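Local atomic coordinates of serpin-ZX (Arabidopsis thaliana, PDB entry 3LE2), a protein that inhibits plant cysteine proteases such as metacaspase-9 and limits cell-death-promoting RD21A, acting through cleavage of its reactive center loop and covalent trapping of the protease. Residues Val272-Phe282 / Glu361-Leu372. Residues are numbered along the deposited sequence; the frame is centred on the assembly and turned at random. Where two conformers were deposited one is given.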
loop_
_atom_site.group_PDB
_atom_site.type_symbol
_atom_site.label_atom_id
_atom_site.label_comp_id
_atom_site.label_asym_id
_atom_site.label_seq_id
_atom_site.Cartn_x
_atom_site.Cartn_y
_atom_site.Cartn_z
ATOM N N VAL A 272 2.513 12.211 23.525
ATOM C CA VAL A 272 3.395 13.089 24.267
ATOM C C VAL A 272 3.168 14.543 23.892
ATOM O O VAL A 272 2.501 14.856 22.908
ATOM C CB VAL A 272 4.893 12.705 24.095
ATOM C CG1 VAL A 272 5.109 11.238 24.456
ATOM C CG2 VAL A 272 5.380 12.988 22.676
ATOM N N LYS A 273 3.718 15.428 24.709
ATOM C CA LYS A 273 3.584 16.858 24.507
ATOM C C LYS A 273 4.432 17.265 23.312
ATOM O O LYS A 273 5.610 16.899 23.222
ATOM C CB LYS A 273 4.048 17.603 25.767
ATOM C CG LYS A 273 3.660 19.078 25.837
ATOM C CD LYS A 273 4.105 19.694 27.168
ATOM C CE LYS A 273 3.260 20.909 27.547
ATOM N NZ LYS A 273 1.825 20.558 27.793
ATOM N N VAL A 274 3.836 18.019 22.393
ATOM C CA VAL A 274 4.580 18.554 21.256
ATOM C C VAL A 274 4.759 20.054 21.437
ATOM O O VAL A 274 3.861 20.733 21.929
ATOM C CB VAL A 274 3.841 18.306 19.920
ATOM C CG1 VAL A 274 3.683 16.816 19.659
ATOM C CG2 VAL A 274 2.480 19.003 19.925
ATOM N N ARG A 275 5.918 20.574 21.061
ATOM C CA ARG A 275 6.076 22.019 21.023
ATOM C C ARG A 275 5.745 22.523 19.612
ATOM O O ARG A 275 4.683 23.098 19.373
ATOM C CB ARG A 275 7.479 22.441 21.458
ATOM C CG ARG A 275 7.798 23.866 21.057
ATOM C CD ARG A 275 8.983 24.421 21.799
ATOM N NE ARG A 275 10.213 23.699 21.520
ATOM C CZ ARG A 275 11.086 24.036 20.579
ATOM N NH1 ARG A 275 10.858 25.087 19.799
ATOM N NH2 ARG A 275 12.188 23.314 20.417
ATOM N N GLU A 276 6.648 22.288 18.674
ATOM C CA GLU A 276 6.355 22.556 17.274
ATOM C C GLU A 276 5.871 21.296 16.572
ATOM O O GLU A 276 6.526 20.253 16.634
ATOM C CB GLU A 276 7.583 23.114 16.567
ATOM C CG GLU A 276 7.566 24.612 16.450
ATOM C CD GLU A 276 8.182 25.066 15.150
ATOM O OE1 GLU A 276 7.429 25.269 14.168
ATOM O OE2 GLU A 276 9.425 25.198 15.104
ATOM N N PHE A 277 4.724 21.407 15.909
ATOM C CA PHE A 277 4.078 20.267 15.264
ATOM C C PHE A 277 3.455 20.649 13.924
ATOM O O PHE A 277 2.415 21.303 13.887
ATOM C CB PHE A 277 2.994 19.696 16.172
ATOM C CG PHE A 277 2.353 18.455 15.639
ATOM C CD1 PHE A 277 3.093 17.303 15.457
ATOM C CD2 PHE A 277 1.010 18.437 15.329
ATOM C CE1 PHE A 277 2.508 16.156 14.962
ATOM C CE2 PHE A 277 0.415 17.297 14.836
ATOM C CZ PHE A 277 1.162 16.153 14.654
ATOM N N LYS A 278 4.086 20.237 12.826
ATOM C CA LYS A 278 3.622 20.642 11.500
ATOM C C LYS A 278 3.532 19.482 10.515
ATOM O O LYS A 278 4.524 18.800 10.254
ATOM C CB LYS A 278 4.527 21.734 10.932
ATOM C CG LYS A 278 4.517 23.028 11.725
ATOM C CD LYS A 278 3.163 23.718 11.656
ATOM C CE LYS A 278 3.129 24.954 12.547
ATOM N NZ LYS A 278 4.234 25.904 12.215
ATOM N N ILE A 279 2.342 19.295 9.953
ATOM C CA ILE A 279 2.091 18.239 8.975
ATOM C C ILE A 279 1.580 18.819 7.643
ATOM O O ILE A 279 0.514 19.442 7.598
ATOM C CB ILE A 279 1.050 17.234 9.524
ATOM C CG1 ILE A 279 1.493 16.714 10.882
ATOM C CG2 ILE A 279 0.871 16.065 8.581
ATOM C CD1 ILE A 279 2.859 16.054 10.845
ATOM N N PRO A 280 2.327 18.608 6.544
ATOM C CA PRO A 280 1.815 19.136 5.273
ATOM C C PRO A 280 0.585 18.384 4.806
ATOM O O PRO A 280 0.529 17.156 4.955
ATOM C CB PRO A 280 2.965 18.867 4.302
ATOM C CG PRO A 280 3.683 17.692 4.888
ATOM C CD PRO A 280 3.630 17.942 6.376
ATOM N N LYS A 281 -0.390 19.099 4.248
ATOM C CA LYS A 281 -1.484 18.430 3.552
ATOM C C LYS A 281 -0.897 17.832 2.290
ATOM O O LYS A 281 0.113 18.330 1.786
ATOM C CB LYS A 281 -2.580 19.430 3.165
ATOM C CG LYS A 281 -3.303 20.054 4.340
ATOM C CD LYS A 281 -4.424 20.980 3.893
ATOM C CE LYS A 281 -5.650 20.206 3.411
ATOM N NZ LYS A 281 -6.664 21.122 2.806
ATOM N N PHE A 282 -1.515 16.776 1.772
ATOM C CA PHE A 282 -1.198 16.293 0.425
ATOM C C PHE A 282 -2.304 15.389 -0.112
ATOM O O PHE A 282 -3.078 14.820 0.647
ATOM C CB PHE A 282 0.153 15.568 0.390
ATOM C CG PHE A 282 0.280 14.480 1.416
ATOM C CD1 PHE A 282 0.724 14.768 2.710
ATOM C CD2 PHE A 282 -0.039 13.168 1.100
ATOM C CE1 PHE A 282 0.853 13.751 3.672
ATOM C CE2 PHE A 282 0.090 12.146 2.058
ATOM C CZ PHE A 282 0.537 12.446 3.334
ATOM N N GLU A 361 8.928 18.005 26.157
ATOM C CA GLU A 361 8.250 18.279 24.902
ATOM C C GLU A 361 9.121 17.968 23.693
ATOM O O GLU A 361 10.347 17.884 23.792
ATOM C CB GLU A 361 7.683 19.703 24.863
ATOM C CG GLU A 361 8.656 20.800 25.222
ATOM C CD GLU A 361 7.989 22.163 25.277
ATOM O OE1 GLU A 361 6.737 22.228 25.262
ATOM O OE2 GLU A 361 8.725 23.172 25.336
ATOM N N ILE A 362 8.468 17.776 22.553
ATOM C CA ILE A 362 9.142 17.270 21.375
ATOM C C ILE A 362 8.596 17.966 20.135
ATOM O O ILE A 362 7.449 18.413 20.120
ATOM C CB ILE A 362 8.945 15.741 21.261
ATOM C CG1 ILE A 362 10.071 15.101 20.472
ATOM C CG2 ILE A 362 7.615 15.400 20.620
ATOM C CD1 ILE A 362 9.856 13.634 20.277
ATOM N N ASP A 363 9.433 18.086 19.110
ATOM C CA ASP A 363 8.993 18.641 17.832
ATOM C C ASP A 363 8.834 17.544 16.790
ATOM O O ASP A 363 9.603 16.576 16.750
ATOM C CB ASP A 363 9.969 19.699 17.297
ATOM C CG ASP A 363 9.991 20.964 18.144
ATOM O OD1 ASP A 363 9.005 21.235 18.858
ATOM O OD2 ASP A 363 11.002 21.691 18.091
ATOM N N PHE A 364 7.816 17.701 15.958
ATOM C CA PHE A 364 7.688 16.891 14.773
ATOM C C PHE A 364 7.250 17.850 13.662
ATOM O O PHE A 364 6.070 18.172 13.528
ATOM C CB PHE A 364 6.679 15.765 14.987
ATOM C CG PHE A 364 6.671 14.746 13.883
ATOM C CD1 PHE A 364 7.436 13.593 13.980
ATOM C CD2 PHE A 364 5.914 14.952 12.737
ATOM C CE1 PHE A 364 7.447 12.656 12.957
ATOM C CE2 PHE A 364 5.908 14.020 11.708
ATOM C CZ PHE A 364 6.680 12.869 11.822
ATOM N N VAL A 365 8.215 18.340 12.896
ATOM C CA VAL A 365 7.930 19.317 11.846
ATOM C C VAL A 365 8.296 18.735 10.487
ATOM O O VAL A 365 9.467 18.639 10.136
ATOM C CB VAL A 365 8.678 20.641 12.092
ATOM C CG1 VAL A 365 8.466 21.615 10.917
ATOM C CG2 VAL A 365 8.221 21.259 13.413
ATOM N N ALA A 366 7.287 18.319 9.739
ATOM C CA ALA A 366 7.531 17.552 8.530
ATOM C C ALA A 366 7.638 18.481 7.328
ATOM O O ALA A 366 6.827 18.424 6.400
ATOM C CB ALA A 366 6.428 16.535 8.324
ATOM N N ASP A 367 8.645 19.344 7.356
ATOM C CA ASP A 367 8.845 20.304 6.292
ATOM C C ASP A 367 9.874 19.791 5.302
ATOM O O ASP A 367 10.532 20.569 4.616
ATOM C CB ASP A 367 9.298 21.637 6.877
ATOM C CG ASP A 367 10.633 21.535 7.576
ATOM O OD1 ASP A 367 11.144 20.406 7.741
ATOM O OD2 ASP A 367 11.181 22.586 7.963
ATOM N N HIS A 368 10.026 18.473 5.248
ATOM C CA HIS A 368 10.910 17.849 4.274
ATOM C C HIS A 368 10.448 16.410 4.066
ATOM O O HIS A 368 9.570 15.946 4.783
ATOM C CB HIS A 368 12.368 17.932 4.724
ATOM C CG HIS A 368 12.602 17.434 6.114
ATOM N ND1 HIS A 368 12.254 18.161 7.234
ATOM C CD2 HIS A 368 13.163 16.286 6.569
ATOM C CE1 HIS A 368 12.581 17.482 8.319
ATOM N NE2 HIS A 368 13.136 16.341 7.944
ATOM N N PRO A 369 11.001 15.716 3.056
ATOM C CA PRO A 369 10.502 14.382 2.687
ATOM C C PRO A 369 10.517 13.331 3.795
ATOM O O PRO A 369 11.480 13.196 4.546
ATOM C CB PRO A 369 11.423 13.972 1.538
ATOM C CG PRO A 369 11.767 15.286 0.899
ATOM C CD PRO A 369 11.958 16.228 2.064
ATOM N N PHE A 370 9.424 12.580 3.863
ATOM C CA PHE A 370 9.231 11.560 4.873
ATOM C C PHE A 370 8.594 10.336 4.238
ATOM O O PHE A 370 8.031 10.428 3.144
ATOM C CB PHE A 370 8.356 12.091 6.016
ATOM C CG PHE A 370 7.067 12.764 5.566
ATOM C CD1 PHE A 370 7.039 14.122 5.279
ATOM C CD2 PHE A 370 5.879 12.052 5.498
ATOM C CE1 PHE A 370 5.852 14.760 4.884
ATOM C CE2 PHE A 370 4.684 12.680 5.105
ATOM C CZ PHE A 370 4.673 14.040 4.804
ATOM N N LEU A 371 8.710 9.193 4.912
ATOM C CA LEU A 371 8.029 7.989 4.470
ATOM C C LEU A 371 6.665 7.918 5.103
ATOM O O LEU A 371 6.406 8.557 6.120
ATOM C CB LEU A 371 8.800 6.728 4.851
ATOM C CG LEU A 371 10.040 6.417 4.025
ATOM C CD1 LEU A 371 10.746 5.207 4.602
ATOM C CD2 LEU A 371 9.652 6.195 2.555
ATOM N N LEU A 372 5.789 7.139 4.473
ATOM C CA LEU A 372 4.422 6.935 4.927
ATOM C C LEU A 372 4.129 5.452 4.970
ATOM O O LEU A 372 4.517 4.713 4.062
ATOM C CB LEU A 372 3.430 7.559 3.942
ATOM C CG LEU A 372 3.284 9.072 3.857
ATOM C CD1 LEU A 372 2.205 9.402 2.835
ATOM C CD2 LEU A 372 2.942 9.632 5.221
#
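Asp363 grips the beta bulge at Arg275 and Glu276, where the chain turns a corner between strands 272-274 and 277-280 and its parallel register with strand 361-365 slips by one residue. Its CB lies beside the backbone carbonyl of Glu276. CG sits anti to its own carbonyl carbon (chi1 -68°), which turns the carboxylate toward the bulge. Asp363 OD1 accepts the N-H from Glu276 N at 2.6 Å, from above the carboxylate plane. OD2 lies over one face of the Arg275 guanidinium, 3.1 Å from Arg275 NH2. The two planes are turned 67° apart, and no N-H points at OD2, so this salt bridge rests on charge alone.

Arg275 N donates to Ile362 O, and Phe364 N to Glu276 O. Lys278 N then meets Phe364 O at 2.9 Å, and Ala366 N closes the series on Lys278 O.

Phe277 and Phe364 share the face of the strands that packs on Leu223. Phe277 CD1 reaches Phe364 CB at 3.9 Å. Ile279 CD1 touches the edge of the Phe364 ring, 3.8 Å from Phe364 CD2. Ala366 centres an inverse gamma turn, and its CB packs on Pro280 CD. Beyond it, Pro280 CG meets the edge of the Phe370 ring at 3.6 Å from Phe370 CE1. Phe282 CZ rests on Leu372 CD1 at 3.5 Å.

Strand 361-365, strand 1 of serpin sheet C, begins as the reactive center loop ends, and this pairing holds the loop's C-terminal side to the body. Asp363 takes up an N-H that the bulge turns away from regular strand pairing, and its charge is probably partly balanced by Arg275. Charge thus gathers at the bulge, while the face with Ile362, Phe277 and Phe364 is apolar, as is the packing onward to Leu372.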